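Local coordinates for protein nucleoporin 53 (Pichia guilliermondii, PDB 3P3D) that probably serves as a structural constituent of the nuclear pore complex, to which this piece contributes an RNA recognition motif (RRM) domain, at residues 22-27 with 63-68. Residues are numbered along the deposited sequence; the frame is centred on the assembly and turned at random.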
# COMPACT_ATOMS: atom_id res chain seq x y z
N GLN A 22 -2.63 -10.01 -1.41
CA GLN A 22 -4.06 -9.81 -1.15
C GLN A 22 -4.30 -8.36 -0.74
O GLN A 22 -5.34 -7.77 -1.07
CB GLN A 22 -4.57 -10.75 -0.05
CG GLN A 22 -4.41 -12.25 -0.32
CD GLN A 22 -4.87 -13.12 0.86
OE1 GLN A 22 -6.01 -12.97 1.34
NE2 GLN A 22 -3.99 -14.00 1.35
N VAL A 23 -3.33 -7.79 -0.01
CA VAL A 23 -3.45 -6.44 0.53
C VAL A 23 -3.28 -5.44 -0.59
O VAL A 23 -4.06 -4.50 -0.71
CB VAL A 23 -2.41 -6.16 1.63
CG1 VAL A 23 -2.46 -4.69 2.01
CG2 VAL A 23 -2.64 -7.07 2.86
N ILE A 24 -2.27 -5.67 -1.42
CA ILE A 24 -2.01 -4.79 -2.56
C ILE A 24 -3.24 -4.81 -3.45
O ILE A 24 -3.74 -3.78 -3.84
CB ILE A 24 -0.73 -5.21 -3.33
CG1 ILE A 24 0.51 -4.96 -2.45
CG2 ILE A 24 -0.56 -4.41 -4.65
CD1 ILE A 24 1.77 -5.74 -2.90
N ALA A 25 -3.74 -6.01 -3.73
CA ALA A 25 -4.92 -6.16 -4.57
C ALA A 25 -6.10 -5.38 -4.02
O ALA A 25 -6.82 -4.69 -4.76
CB ALA A 25 -5.27 -7.63 -4.69
N TYR A 26 -6.32 -5.49 -2.72
CA TYR A 26 -7.40 -4.77 -2.10
C TYR A 26 -7.21 -3.27 -2.33
O TYR A 26 -8.15 -2.57 -2.70
CB TYR A 26 -7.48 -5.12 -0.61
CG TYR A 26 -8.45 -4.28 0.18
CD1 TYR A 26 -9.83 -4.51 0.12
CD2 TYR A 26 -7.99 -3.28 1.01
CE1 TYR A 26 -10.72 -3.74 0.87
CE2 TYR A 26 -8.86 -2.51 1.76
CZ TYR A 26 -10.21 -2.75 1.69
OH TYR A 26 -11.04 -1.96 2.45
N PHE A 27 -5.97 -2.77 -2.17
CA PHE A 27 -5.77 -1.32 -2.28
C PHE A 27 -5.92 -0.74 -3.70
O PHE A 27 -6.05 0.48 -3.86
CB PHE A 27 -4.48 -0.89 -1.61
CG PHE A 27 -4.64 -0.73 -0.14
CD1 PHE A 27 -4.56 -1.83 0.70
CD2 PHE A 27 -4.96 0.50 0.40
CE1 PHE A 27 -4.77 -1.72 2.05
CE2 PHE A 27 -5.19 0.62 1.75
CZ PHE A 27 -5.08 -0.49 2.58
N SER A 63 5.98 -6.92 6.12
CA SER A 63 4.82 -6.25 6.70
C SER A 63 4.60 -4.77 6.34
O SER A 63 3.90 -4.06 7.05
CB SER A 63 4.81 -6.42 8.23
OG SER A 63 4.69 -7.79 8.58
N TRP A 64 5.16 -4.29 5.23
CA TRP A 64 4.81 -2.94 4.78
C TRP A 64 5.11 -2.72 3.31
O TRP A 64 6.04 -3.29 2.78
CB TRP A 64 5.51 -1.85 5.64
CG TRP A 64 6.98 -1.69 5.40
CD1 TRP A 64 8.00 -2.33 6.06
CD2 TRP A 64 7.60 -0.84 4.43
NE1 TRP A 64 9.21 -1.93 5.56
CE2 TRP A 64 9.00 -1.01 4.56
CE3 TRP A 64 7.12 0.06 3.47
CZ2 TRP A 64 9.92 -0.32 3.76
CZ3 TRP A 64 8.02 0.75 2.68
CH2 TRP A 64 9.41 0.55 2.83
N THR A 65 4.29 -1.90 2.66
CA THR A 65 4.56 -1.52 1.28
C THR A 65 4.21 -0.08 1.08
O THR A 65 3.27 0.43 1.66
CB THR A 65 3.71 -2.28 0.23
OG1 THR A 65 3.61 -3.66 0.56
CG2 THR A 65 4.34 -2.12 -1.14
N LYS A 66 4.94 0.56 0.19
CA LYS A 66 4.51 1.84 -0.31
C LYS A 66 3.64 1.53 -1.48
O LYS A 66 3.88 0.55 -2.19
CB LYS A 66 5.72 2.66 -0.70
CG LYS A 66 5.47 4.01 -1.32
CD LYS A 66 6.85 4.60 -1.69
CE LYS A 66 6.80 5.59 -2.81
NZ LYS A 66 6.21 6.84 -2.29
N ILE A 67 2.59 2.34 -1.65
CA ILE A 67 1.69 2.25 -2.80
C ILE A 67 1.47 3.66 -3.31
O ILE A 67 1.22 4.55 -2.53
CB ILE A 67 0.30 1.69 -2.38
CG1 ILE A 67 0.42 0.30 -1.75
CG2 ILE A 67 -0.65 1.70 -3.55
CD1 ILE A 67 -0.96 -0.28 -1.39
N THR A 68 1.54 3.86 -4.61
CA THR A 68 1.46 5.18 -5.17
C THR A 68 0.34 5.19 -6.18
O THR A 68 0.32 4.36 -7.09
CB THR A 68 2.82 5.57 -5.82
OG1 THR A 68 3.87 5.27 -4.89
CG2 THR A 68 2.89 7.09 -6.18
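With CG1 anti to its carbonyl carbon (chi1 -59°) and the chain beyond fully extended (chi2 -177°), Ile67 sends CD1 out from its strand as a slim apolar finger that meets Phe27 on the helix. Phe27 has its own ring carbon roughly anti to the carbonyl carbon (chi1 -82°), which carries the ring off to one side and leaves the root of the side chain facing the strand. Ile67 CD1 therefore touches Phe27 CB at 3.6 Å and lies 3.9 Å from Phe27 CG, approaching the ring obliquely while the two side chains cross at about a right angle. One turn back, Ile24 brings only its terminal CD1 near the same strand, 4.4 Å from Thr65 OG1, a loose contact. As in an RRM, the first helix, 20-27, following strand 9-13, covers one face of the antiparallel sheet; on the opposite face of that sheet Trp64 packs on helix 98-104. Ile67 suits an inner strand covered by a helix: its branched CB is well accommodated in an extended backbone, and its long arm reaches Phe27; the backbones come closest at Ile24 and Ile67, whose CA atoms are 8.0 Å apart. The bulky ring of Phe27 spreads the apolar contact farther over the sheet, touching Val12, Leu91 and Val93. A threonine can sit in this buried layer because Thr65 OG1 is hydrogen-bonded to Tyr15 OH, while Phe37 from a loop touches both Thr65 and Ile24. Between residues 22-27 and 63-68 no hydrogen bond forms; the backbone of Ile67 is hydrogen-bonded to Ile10 on strand 9-13.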